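PDB 3FEF: alpha-galacturonidase from Bacillus subtilis, which hydrolyses alpha-1,4-linked galacturonides such as digalacturonate, using NAD+ and a manganese ion as a family 4 glycosidase. Local coordinates for residues S246-A251 with G269-A274; G235-L238 with C242-D245; V155-F160 with N346-G351; I393-A398 with F415-L420. All coordinates share one frame; numbering follows the deposited sequence.

Contact 1. Residues S246-A251 with G269-A274. With SO4 (sulfate ion), chain E.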
loop_
_atom_site.group_PDB
_atom_site.type_symbol
_atom_site.label_atom_id
_atom_site.label_comp_id
_atom_site.label_asym_id
_atom_site.label_seq_id
_atom_site.Cartn_x
_atom_site.Cartn_y
_atom_site.Cartn_z
ATOM N N SER A 246 -13.764 42.815 12.897
ATOM C CA SER A 246 -12.541 42.812 12.103
ATOM C C SER A 246 -12.622 41.833 10.945
ATOM O O SER A 246 -13.544 41.021 10.873
ATOM C CB SER A 246 -11.351 42.448 12.969
ATOM O OG SER A 246 -11.297 41.045 13.134
ATOM N N VAL A 247 -11.649 41.911 10.044
ATOM C CA VAL A 247 -11.587 40.988 8.913
ATOM C C VAL A 247 -11.406 39.534 9.377
ATOM O O VAL A 247 -11.592 38.600 8.604
ATOM C CB VAL A 247 -10.462 41.372 7.928
ATOM C CG1 VAL A 247 -10.533 42.846 7.613
ATOM C CG2 VAL A 247 -9.100 41.019 8.488
ATOM N N PHE A 248 -11.076 39.341 10.648
ATOM C CA PHE A 248 -10.826 37.996 11.157
ATOM C C PHE A 248 -12.066 37.298 11.698
ATOM O O PHE A 248 -12.041 36.093 11.940
ATOM C CB PHE A 248 -9.734 38.028 12.218
ATOM C CG PHE A 248 -8.413 38.475 11.690
ATOM C CD1 PHE A 248 -7.705 37.673 10.808
ATOM C CD2 PHE A 248 -7.883 39.700 12.055
ATOM C CE1 PHE A 248 -6.489 38.077 10.309
ATOM C CE2 PHE A 248 -6.652 40.113 11.561
ATOM C CZ PHE A 248 -5.958 39.310 10.683
ATOM N N CYS A 249 -13.150 38.052 11.858
ATOM C CA CYS A 249 -14.333 37.555 12.553
ATOM C C CYS A 249 -15.417 37.027 11.631
ATOM O O CYS A 249 -15.428 37.306 10.440
ATOM C CB CYS A 249 -14.937 38.673 13.401
ATOM S SG CYS A 249 -13.872 39.217 14.729
ATOM N N SER A 250 -16.361 36.284 12.192
ATOM C CA SER A 250 -17.433 35.753 11.372
ATOM C C SER A 250 -18.582 35.337 12.259
ATOM O O SER A 250 -18.485 35.414 13.471
ATOM C CB SER A 250 -16.941 34.543 10.573
ATOM O OG SER A 250 -17.323 33.320 11.199
ATOM N N ALA A 251 -19.673 34.910 11.649
ATOM C CA ALA A 251 -20.756 34.300 12.399
ATOM C C ALA A 251 -20.894 32.808 12.046
ATOM O O ALA A 251 -21.952 32.226 12.234
ATOM C CB ALA A 251 -22.075 35.047 12.138
ATOM N N GLY A 269 -11.527 28.970 10.309
ATOM C CA GLY A 269 -12.360 30.152 10.123
ATOM C C GLY A 269 -13.027 30.136 8.750
ATOM O O GLY A 269 -12.477 29.611 7.771
ATOM N N ASP A 270 -14.221 30.702 8.688
ATOM C CA ASP A 270 -14.963 30.845 7.453
ATOM C C ASP A 270 -14.085 31.390 6.301
ATOM O O ASP A 270 -14.154 30.918 5.164
ATOM C CB ASP A 270 -16.193 31.741 7.704
ATOM C CG ASP A 270 -17.354 30.982 8.366
ATOM O OD1 ASP A 270 -17.115 29.928 9.008
ATOM O OD2 ASP A 270 -18.524 31.415 8.225
ATOM N N ARG A 271 -13.242 32.364 6.609
ATOM C CA ARG A 271 -12.414 33.006 5.598
ATOM C C ARG A 271 -11.430 32.025 4.937
ATOM O O ARG A 271 -11.020 32.225 3.799
ATOM C CB ARG A 271 -11.669 34.198 6.212
ATOM C CG ARG A 271 -10.806 33.802 7.422
ATOM C CD ARG A 271 -10.370 34.995 8.256
ATOM N NE ARG A 271 -9.438 35.862 7.548
ATOM C CZ ARG A 271 -8.113 35.829 7.687
ATOM N NH1 ARG A 271 -7.351 36.676 7.003
ATOM N NH2 ARG A 271 -7.541 34.956 8.500
ATOM N N HIS A 272 -11.041 30.977 5.651
ATOM C CA HIS A 272 -10.121 29.985 5.094
ATOM C C HIS A 272 -10.869 28.883 4.373
ATOM O O HIS A 272 -10.461 28.462 3.297
ATOM C CB HIS A 272 -9.252 29.369 6.186
ATOM C CG HIS A 272 -8.221 30.304 6.721
ATOM N ND1 HIS A 272 -8.199 30.712 8.039
ATOM C CD2 HIS A 272 -7.183 30.925 6.115
ATOM C CE1 HIS A 272 -7.189 31.543 8.222
ATOM N NE2 HIS A 272 -6.547 31.677 7.073
ATOM N N LEU A 273 -11.963 28.421 4.975
ATOM C CA LEU A 273 -12.770 27.354 4.406
ATOM C C LEU A 273 -13.254 27.777 3.045
ATOM O O LEU A 273 -13.309 26.976 2.103
ATOM C CB LEU A 273 -13.997 27.081 5.294
ATOM C CG LEU A 273 -13.759 26.446 6.675
ATOM C CD1 LEU A 273 -15.051 26.435 7.519
ATOM C CD2 LEU A 273 -13.145 25.021 6.558
ATOM N N ALA A 274 -13.640 29.044 2.961
ATOM C CA ALA A 274 -14.267 29.579 1.760
ATOM C C ALA A 274 -13.404 29.411 0.508
ATOM O O ALA A 274 -13.914 29.419 -0.589
ATOM C CB ALA A 274 -14.627 31.046 1.955
HETATM S S SO4 E . -3.653 35.967 8.539
HETATM O O1 SO4 E . -3.548 36.828 9.712
HETATM O O2 SO4 E . -4.700 36.441 7.641
HETATM O O3 SO4 E . -3.966 34.617 8.986
HETATM O O4 SO4 E . -2.379 35.949 7.835
HETATM O O HOH W 1 -10.649 37.695 5.749
#

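Contact 2. Residues G235-L238 with C242-D245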
loop_
_atom_site.group_PDB
_atom_site.type_symbol
_atom_site.label_atom_id
_atom_site.label_comp_id
_atom_site.label_asym_id
_atom_site.label_seq_id
_atom_site.Cartn_x
_atom_site.Cartn_y
_atom_site.Cartn_z
ATOM N N GLY A 235 -26.521 32.941 11.623
ATOM C CA GLY A 235 -25.138 32.863 12.039
ATOM C C GLY A 235 -25.087 32.787 13.548
ATOM O O GLY A 235 -26.119 32.919 14.217
ATOM N N TYR A 236 -23.896 32.561 14.090
ATOM C CA TYR A 236 -23.727 32.577 15.521
ATOM C C TYR A 236 -22.427 33.271 15.877
ATOM O O TYR A 236 -21.371 32.964 15.313
ATOM C CB TYR A 236 -23.735 31.159 16.090
ATOM C CG TYR A 236 -23.531 31.162 17.582
ATOM C CD1 TYR A 236 -24.612 31.095 18.446
ATOM C CD2 TYR A 236 -22.257 31.278 18.126
ATOM C CE1 TYR A 236 -24.432 31.121 19.811
ATOM C CE2 TYR A 236 -22.066 31.307 19.486
ATOM C CZ TYR A 236 -23.158 31.227 20.322
ATOM O OH TYR A 236 -22.976 31.257 21.683
ATOM N N GLU A 237 -22.501 34.204 16.817
ATOM C CA GLU A 237 -21.343 35.011 17.169
ATOM C C GLU A 237 -20.829 34.706 18.581
ATOM O O GLU A 237 -21.604 34.568 19.528
ATOM C CB GLU A 237 -21.684 36.500 17.039
ATOM C CG GLU A 237 -21.780 36.990 15.600
ATOM C CD GLU A 237 -22.511 38.318 15.468
ATOM O OE1 GLU A 237 -23.644 38.437 15.990
ATOM O OE2 GLU A 237 -21.962 39.241 14.831
ATOM N N LEU A 238 -19.514 34.608 18.715
ATOM C CA LEU A 238 -18.910 34.326 20.008
ATOM C C LEU A 238 -19.290 35.406 21.027
ATOM O O LEU A 238 -19.503 36.569 20.667
ATOM C CB LEU A 238 -17.383 34.207 19.873
ATOM C CG LEU A 238 -16.881 33.132 18.901
ATOM C CD1 LEU A 238 -15.355 33.193 18.710
ATOM C CD2 LEU A 238 -17.318 31.764 19.369
ATOM N N CYS A 242 -18.815 40.727 17.484
ATOM C CA CYS A 242 -19.657 40.984 16.333
ATOM C C CYS A 242 -18.853 40.650 15.087
ATOM O O CYS A 242 -17.701 41.049 14.966
ATOM C CB CYS A 242 -20.084 42.450 16.302
ATOM S SG CYS A 242 -20.963 42.870 14.794
ATOM N N TRP A 243 -19.447 39.933 14.151
ATOM C CA TRP A 243 -18.673 39.492 12.991
ATOM C C TRP A 243 -18.030 40.657 12.212
ATOM O O TRP A 243 -17.080 40.433 11.472
ATOM C CB TRP A 243 -19.516 38.604 12.065
ATOM C CG TRP A 243 -20.588 39.332 11.323
ATOM C CD1 TRP A 243 -21.859 39.589 11.757
ATOM C CD2 TRP A 243 -20.494 39.885 9.999
ATOM N NE1 TRP A 243 -22.560 40.273 10.779
ATOM C CE2 TRP A 243 -21.739 40.466 9.695
ATOM C CE3 TRP A 243 -19.466 39.952 9.044
ATOM C CZ2 TRP A 243 -21.989 41.108 8.473
ATOM C CZ3 TRP A 243 -19.710 40.581 7.841
ATOM C CH2 TRP A 243 -20.964 41.156 7.561
ATOM N N ARG A 244 -18.537 41.885 12.388
ATOM C CA ARG A 244 -17.976 43.062 11.712
ATOM C C ARG A 244 -16.778 43.659 12.434
ATOM O O ARG A 244 -16.134 44.538 11.898
ATOM C CB ARG A 244 -18.999 44.185 11.556
ATOM C CG ARG A 244 -20.214 43.856 10.741
ATOM C CD ARG A 244 -21.189 45.030 10.744
ATOM N NE ARG A 244 -22.527 44.594 10.370
ATOM C CZ ARG A 244 -22.925 44.426 9.115
ATOM N NH1 ARG A 244 -24.160 44.009 8.851
ATOM N NH2 ARG A 244 -22.083 44.669 8.121
ATOM N N ASP A 245 -16.493 43.215 13.649
ATOM C CA ASP A 245 -15.403 43.821 14.412
ATOM C C ASP A 245 -14.097 43.880 13.618
ATOM O O ASP A 245 -13.392 44.878 13.667
ATOM C CB ASP A 245 -15.165 43.106 15.759
ATOM C CG ASP A 245 -16.374 43.155 16.688
ATOM O OD1 ASP A 245 -17.284 43.990 16.463
ATOM O OD2 ASP A 245 -16.413 42.348 17.650
#

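Contact 3. Residues V155-F160 with N346-G351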
loop_
_atom_site.group_PDB
_atom_site.type_symbol
_atom_site.label_atom_id
_atom_site.label_comp_id
_atom_site.label_asym_id
_atom_site.label_seq_id
_atom_site.Cartn_x
_atom_site.Cartn_y
_atom_site.Cartn_z
ATOM N N VAL A 155 8.269 20.730 1.382
ATOM C CA VAL A 155 9.560 21.019 0.758
ATOM C C VAL A 155 10.658 20.664 1.736
ATOM O O VAL A 155 11.673 20.096 1.350
ATOM C CB VAL A 155 9.665 22.508 0.299
ATOM C CG1 VAL A 155 11.125 22.890 -0.075
ATOM C CG2 VAL A 155 8.708 22.776 -0.870
ATOM N N LEU A 156 10.454 20.987 3.015
ATOM C CA LEU A 156 11.423 20.577 4.027
ATOM C C LEU A 156 11.766 19.072 3.898
ATOM O O LEU A 156 12.940 18.687 3.872
ATOM C CB LEU A 156 10.911 20.917 5.438
ATOM C CG LEU A 156 10.785 22.410 5.738
ATOM C CD1 LEU A 156 10.315 22.707 7.173
ATOM C CD2 LEU A 156 12.135 23.106 5.434
ATOM N N TYR A 157 10.742 18.219 3.837
ATOM C CA TYR A 157 10.977 16.783 3.796
ATOM C C TYR A 157 11.562 16.318 2.464
ATOM O O TYR A 157 12.333 15.362 2.430
ATOM C CB TYR A 157 9.691 15.989 4.111
ATOM C CG TYR A 157 9.401 15.912 5.593
ATOM C CD1 TYR A 157 8.624 16.882 6.214
ATOM C CD2 TYR A 157 9.931 14.896 6.372
ATOM C CE1 TYR A 157 8.362 16.837 7.573
ATOM C CE2 TYR A 157 9.669 14.836 7.755
ATOM C CZ TYR A 157 8.884 15.816 8.334
ATOM O OH TYR A 157 8.616 15.791 9.688
ATOM N N LYS A 158 11.182 16.977 1.378
ATOM C CA LYS A 158 11.666 16.591 0.064
ATOM C C LYS A 158 13.150 16.896 -0.049
ATOM O O LYS A 158 13.914 16.151 -0.670
ATOM C CB LYS A 158 10.897 17.307 -1.050
ATOM C CG LYS A 158 9.459 16.824 -1.237
ATOM C CD LYS A 158 8.686 17.700 -2.243
ATOM C CE LYS A 158 9.058 17.376 -3.684
ATOM N NZ LYS A 158 8.417 16.093 -4.153
ATOM N N VAL A 159 13.566 17.984 0.565
ATOM C CA VAL A 159 14.945 18.408 0.425
ATOM C C VAL A 159 15.832 17.784 1.503
ATOM O O VAL A 159 17.010 17.511 1.270
ATOM C CB VAL A 159 15.052 19.941 0.450
ATOM C CG1 VAL A 159 16.509 20.377 0.340
ATOM C CG2 VAL A 159 14.211 20.526 -0.679
ATOM N N PHE A 160 15.255 17.534 2.674
ATOM C CA PHE A 160 15.969 16.851 3.767
ATOM C C PHE A 160 15.053 15.766 4.324
ATOM O O PHE A 160 14.318 16.008 5.291
ATOM C CB PHE A 160 16.326 17.883 4.838
ATOM C CG PHE A 160 17.000 17.314 6.067
ATOM C CD1 PHE A 160 17.643 16.072 6.038
ATOM C CD2 PHE A 160 17.028 18.054 7.239
ATOM C CE1 PHE A 160 18.256 15.558 7.166
ATOM C CE2 PHE A 160 17.652 17.551 8.383
ATOM C CZ PHE A 160 18.274 16.295 8.345
ATOM N N ASN A 346 0.818 19.426 11.600
ATOM C CA ASN A 346 0.994 19.065 10.223
ATOM C C ASN A 346 2.256 18.217 10.044
ATOM O O ASN A 346 3.339 18.623 10.434
ATOM C CB ASN A 346 1.048 20.338 9.369
ATOM C CG ASN A 346 -0.314 20.975 9.203
ATOM O OD1 ASN A 346 -0.933 20.834 8.153
ATOM N ND2 ASN A 346 -0.807 21.660 10.247
HETATM N N MSE A 347 2.096 17.056 9.422
HETATM C CA MSE A 347 3.184 16.128 9.192
HETATM C C MSE A 347 2.905 15.240 7.984
HETATM O O MSE A 347 1.758 15.044 7.613
HETATM C CB MSE A 347 3.309 15.206 10.394
HETATM C CG MSE A 347 3.929 15.888 11.564
HETATM SE SE MSE A 347 4.317 14.555 12.888
HETATM C CE MSE A 347 6.175 14.273 12.317
ATOM N N PRO A 348 3.957 14.645 7.417
ATOM C CA PRO A 348 3.780 13.686 6.320
ATOM C C PRO A 348 2.784 12.581 6.689
ATOM O O PRO A 348 2.845 12.017 7.787
ATOM C CB PRO A 348 5.174 13.076 6.138
ATOM C CG PRO A 348 6.176 14.117 6.763
ATOM C CD PRO A 348 5.352 14.731 7.903
ATOM N N ASN A 349 1.895 12.256 5.760
ATOM C CA ASN A 349 0.898 11.200 5.957
ATOM C C ASN A 349 1.546 9.828 5.869
ATOM O O ASN A 349 2.175 9.499 4.872
ATOM C CB ASN A 349 -0.192 11.332 4.877
ATOM C CG ASN A 349 -1.437 10.463 5.148
ATOM O OD1 ASN A 349 -1.779 10.188 6.286
ATOM N ND2 ASN A 349 -2.146 10.083 4.075
ATOM N N GLN A 350 1.373 9.021 6.912
ATOM C CA GLN A 350 1.815 7.645 6.913
ATOM C C GLN A 350 0.641 6.766 7.334
ATOM O O GLN A 350 0.830 5.698 7.887
ATOM C CB GLN A 350 2.977 7.465 7.879
ATOM C CG GLN A 350 4.196 8.294 7.532
ATOM C CD GLN A 350 4.819 7.860 6.229
ATOM O OE1 GLN A 350 5.270 8.682 5.429
ATOM N NE2 GLN A 350 4.846 6.558 6.000
ATOM N N GLY A 351 -0.572 7.241 7.075
ATOM C CA GLY A 351 -1.772 6.496 7.401
ATOM C C GLY A 351 -2.689 7.189 8.392
ATOM O O GLY A 351 -3.774 6.691 8.670
#

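Contact 4. Residues I393-A398 with F415-L420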
loop_
_atom_site.group_PDB
_atom_site.type_symbol
_atom_site.label_atom_id
_atom_site.label_comp_id
_atom_site.label_asym_id
_atom_site.label_seq_id
_atom_site.Cartn_x
_atom_site.Cartn_y
_atom_site.Cartn_z
ATOM N N ILE A 393 -4.366 18.367 -2.496
ATOM C CA ILE A 393 -3.106 17.684 -2.320
ATOM C C ILE A 393 -2.354 17.458 -3.650
ATOM O O ILE A 393 -1.164 17.769 -3.730
ATOM C CB ILE A 393 -3.283 16.407 -1.494
ATOM C CG1 ILE A 393 -3.542 16.804 -0.029
ATOM C CG2 ILE A 393 -2.036 15.516 -1.611
ATOM C CD1 ILE A 393 -3.877 15.660 0.853
ATOM N N SER A 394 -3.036 16.948 -4.683
ATOM C CA SER A 394 -2.460 16.897 -6.042
ATOM C C SER A 394 -1.756 18.195 -6.391
ATOM O O SER A 394 -0.622 18.200 -6.841
ATOM C CB SER A 394 -3.559 16.736 -7.094
ATOM O OG SER A 394 -3.807 15.393 -7.317
ATOM N N ASN A 395 -2.476 19.295 -6.227
ATOM C CA ASN A 395 -1.954 20.628 -6.523
ATOM C C ASN A 395 -0.755 21.037 -5.683
ATOM O O ASN A 395 0.246 21.582 -6.199
ATOM C CB ASN A 395 -3.083 21.651 -6.407
ATOM C CG ASN A 395 -4.167 21.390 -7.416
ATOM O OD1 ASN A 395 -3.971 20.582 -8.341
ATOM N ND2 ASN A 395 -5.326 22.019 -7.237
ATOM N N GLN A 396 -0.855 20.776 -4.387
ATOM C CA GLN A 396 0.257 21.031 -3.466
ATOM C C GLN A 396 1.515 20.210 -3.803
ATOM O O GLN A 396 2.613 20.751 -3.822
ATOM C CB GLN A 396 -0.208 20.821 -2.015
ATOM C CG GLN A 396 -1.263 21.874 -1.605
ATOM C CD GLN A 396 -2.005 21.535 -0.299
ATOM O OE1 GLN A 396 -1.827 20.460 0.267
ATOM N NE2 GLN A 396 -2.866 22.448 0.153
ATOM N N GLU A 397 1.359 18.920 -4.094
ATOM C CA GLU A 397 2.491 18.090 -4.527
ATOM C C GLU A 397 3.129 18.624 -5.814
ATOM O O GLU A 397 4.338 18.668 -5.937
ATOM C CB GLU A 397 2.071 16.612 -4.748
ATOM C CG GLU A 397 1.706 15.811 -3.495
ATOM C CD GLU A 397 2.868 15.675 -2.503
ATOM O OE1 GLU A 397 3.899 15.043 -2.861
ATOM O OE2 GLU A 397 2.747 16.189 -1.355
ATOM N N ALA A 398 2.310 18.994 -6.786
ATOM C CA ALA A 398 2.809 19.520 -8.062
ATOM C C ALA A 398 3.555 20.834 -7.864
ATOM O O ALA A 398 4.606 21.070 -8.482
ATOM C CB ALA A 398 1.673 19.707 -9.031
ATOM N N PHE A 415 -2.306 25.145 -11.084
ATOM C CA PHE A 415 -3.101 26.356 -11.247
ATOM C C PHE A 415 -4.447 26.069 -11.898
ATOM O O PHE A 415 -5.491 26.514 -11.392
ATOM C CB PHE A 415 -2.314 27.394 -12.058
ATOM C CG PHE A 415 -2.875 28.806 -11.989
ATOM C CD1 PHE A 415 -3.736 29.277 -12.973
ATOM C CD2 PHE A 415 -2.498 29.672 -10.961
ATOM C CE1 PHE A 415 -4.229 30.592 -12.936
ATOM C CE2 PHE A 415 -2.989 30.979 -10.900
ATOM C CZ PHE A 415 -3.853 31.447 -11.896
ATOM N N LEU A 416 -4.425 25.333 -13.016
ATOM C CA LEU A 416 -5.657 24.957 -13.717
ATOM C C LEU A 416 -6.573 24.018 -12.925
ATOM O O LEU A 416 -7.789 24.004 -13.112
ATOM C CB LEU A 416 -5.321 24.277 -15.060
ATOM C CG LEU A 416 -4.744 25.110 -16.208
ATOM C CD1 LEU A 416 -4.554 24.235 -17.462
ATOM C CD2 LEU A 416 -5.668 26.285 -16.493
ATOM N N ASN A 417 -5.981 23.183 -12.085
ATOM C CA ASN A 417 -6.747 22.218 -11.314
ATOM C C ASN A 417 -7.336 22.818 -10.019
ATOM O O ASN A 417 -8.009 22.122 -9.245
ATOM C CB ASN A 417 -5.835 21.031 -10.988
ATOM C CG ASN A 417 -6.604 19.779 -10.621
ATOM O OD1 ASN A 417 -7.653 19.491 -11.192
ATOM N ND2 ASN A 417 -6.068 19.009 -9.687
ATOM N N ASP A 418 -7.080 24.099 -9.767
ATOM C CA ASP A 418 -7.569 24.729 -8.528
ATOM C C ASP A 418 -9.035 25.131 -8.624
ATOM O O ASP A 418 -9.435 25.794 -9.558
ATOM C CB ASP A 418 -6.709 25.941 -8.148
ATOM C CG ASP A 418 -7.142 26.578 -6.830
ATOM O OD1 ASP A 418 -7.973 27.520 -6.861
ATOM O OD2 ASP A 418 -6.675 26.125 -5.758
ATOM N N PRO A 419 -9.848 24.722 -7.644
ATOM C CA PRO A 419 -11.282 25.027 -7.646
ATOM C C PRO A 419 -11.610 26.510 -7.889
ATOM O O PRO A 419 -12.683 26.813 -8.398
ATOM C CB PRO A 419 -11.728 24.629 -6.238
ATOM C CG PRO A 419 -10.758 23.545 -5.843
ATOM C CD PRO A 419 -9.445 23.898 -6.492
ATOM N N LEU A 420 -10.731 27.436 -7.521
ATOM C CA LEU A 420 -11.109 28.845 -7.693
ATOM C C LEU A 420 -10.856 29.358 -9.102
ATOM O O LEU A 420 -11.311 30.437 -9.456
ATOM C CB LEU A 420 -10.431 29.760 -6.674
ATOM C CG LEU A 420 -10.859 29.602 -5.218
ATOM C CD1 LEU A 420 -10.094 30.621 -4.391
ATOM C CD2 LEU A 420 -12.388 29.772 -5.066
HETATM O O HOH W 2 -6.421 15.884 -8.891
HETATM O O HOH W 3 -5.432 23.714 -4.786
#

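Contact 1. Residues S246-A251 with G269-A274
F248 turns a ring edge to the flat guanidinium of R271. The two planes stand 75° apart: F248 CD1 lies over one guanidinium face, 3.6 Å from R271 CZ, while R271 NH2 sits near the plane of the ring at its rim. V247 CG2 covers the centre of one F248 face, so the phenyl is backed by its own neighbour. R271 reaches this place with CG between its backbone N and carbonyl carbon (chi1 57°) and a bend at chi3. Its NE donates to a water at 2.8 Å, which in turn donates to V247 O at 3.1 Å. At the far end, R271 NH1 gives a nearly straight bond (167°) to sulfate O2 at 2.7 Å, and NH2 adds a weak one to the same oxygen. F248 CE1 approaches sulfate O1 to 3.3 Å. R298 also binds this sulfate, which probably comes from the crystallisation liquor. The R271 side chain lies about 7 Å from the magnesium, consistent with an anion-binding place beside the active site. Replacing R271 by a leucine would probably leave the sulfate without its strong NH1 bond and the weaker NH2 one, and the F248 edge without its flat seat. Farther along, S250 OG comes within 3.7 Å of D270 CG, yet each is bonded elsewhere: S250 OG to H252 N, the D270 carboxylate to the backbone N of V254 and A255. The loop thus lies against helix 270-273 while D270 grips the start of helix 253-262, and V247 and R271 touch helix 295-314.

Contact 2. Residues G235-L238 with C242-D245
A hydrogen bond from the W243 backbone N to the E237 carboxylate pins a type I beta turn (C242 to D245) within the loop joining helices 220-231 and 253-262 of the family 4 C-terminal domain. E237 reaches across with its chain extended beyond CG, and OE2 accepts from W243 N at 2.7 Å. The N-H points almost straight at it (164°), meeting the oxygen on its anti side and 15° out of the carboxylate plane. The same oxygen is 3.3 Å from C242 CA, so it rests on the peptide that opens the turn. The turn is also braced from within. D245 N bonds C242 O at 2.8 Å, and in return C242 N bonds D245 OD2 at 2.9 Å, from above the carboxylate plane. R244 N points at C242 SG, a longer bond of 3.6 Å. Beyond this bond, R244 runs extended across the indole, its CG over the centre of one W243 ring face and its guanidinium facing W243 CZ2. Y236 O is bonded to H252 at the end of the same loop, and H291, farther along the chain, binds W243 O and meets the indole with its ring. W243 holds CG between its backbone N and carbonyl carbon (chi1 71°), which brings the pyrrole edge round beside its own N-H; E237 OE2 therefore also lies near the indole plane, 3.1 Å from W243 CD1.

Contact 3. Residues V155-F160 with N346-G351
With CG beside the backbone N (chi1 -80°) and the ring turned crosswise (chi2 90°), Y157 extends from helix 149-159 and lays one face against P348. This is a CH-pi contact between a helix of the NAD-binding Rossmann fold and strand 341-348 of the C-terminal domain, an interdomain touch between parts far apart in sequence. P348 CG stands 3.5 Å from the centroid of the Y157 ring and only 7° off its normal, so all six ring carbons lie at similar distances from it. P348 CD leans toward the phenol end, 3.7 Å from Y157 CZ. Ring and pyrrolidine cross at about a right angle, the proline meeting the aromatic with its CG corner. The hydroxyl is bonded to A165 O, on strand 164-167 at one margin of the parallel sheet, and this fixes the far end of the phenol. Replacing Y157 by a serine would probably leave P348 CG facing a gap and A165 O without its hydroxyl partner. Strand 341-348 is also linked to the Rossmann sheet directly, through a backbone hydrogen bond between N346 and G167. Beyond P348 the chain bends into an Asx turn, in which N349 OD1 accepts from G351 N at 3.3 Å. K158, on the helix, forms a salt bridge with D401 of helix 383-405. M347, present as selenomethionine, bends at chi3 and brings its methyl CE to 3.9 Å from Y157 OH.

Contact 4. Residues I393-A398 with F415-L420
N417 ND2 donates to N395 OD1 at 2.9 Å, with the donor tilted 23° from the carbonyl plane of N395. The two amides stand nearly perpendicular, 79° apart, yet the acceptor oxygen lies close to the plane of the N417 amide. In return N395 ND2 gives a weak bond to N417 O at 3.4 Å, so N395 engages both the side chain and the backbone of N417. Two waters extend the pairing: one accepts from N395 ND2 at 3.0 Å and donates to D418 OD2, and another accepts from N417 ND2 and is bonded to S394 OG at 3.1 Å. N417, with CG anti to the backbone N (chi1 -160°), swings its ND2 to N395 OD1; its CB also comes within 3.3 Å of that oxygen, while its OD1 binds R391 of the third subunit. D418 OD1 accepts from L420 N at 2.8 Å in an Asx turn, and OD2 also binds G112 N. Around this buried polar patch, M387 of the third subunit packs on S394, N395, A398 and N417. Helix 383-405 thus lies against helix 408-417 at a tetramer interface, with helix 112-136 beneath D418 and helix 425-435 against F415.

In the fold
Contact 4 is buried, contacts 1 and 3 lie at the surface, and contact 2 is partly buried. Contacts 1 and 2 draw on the same loop between helices 220-231 and 253-262 and touch directly: A251 O lies 2.7 Å from Y236 N, a probable hydrogen bond, and W243 CB packs on S250. Their chemistry is charged, an arginine with an anion in one and a carboxylate on a backbone N-H in the other. Contact 3, on the opposite side of the chain's centre from both, is mainly apolar and joins the two domains. Contact 4 uses neutral amides and waters between helices, and it alone has another subunit packed on the residues that touch.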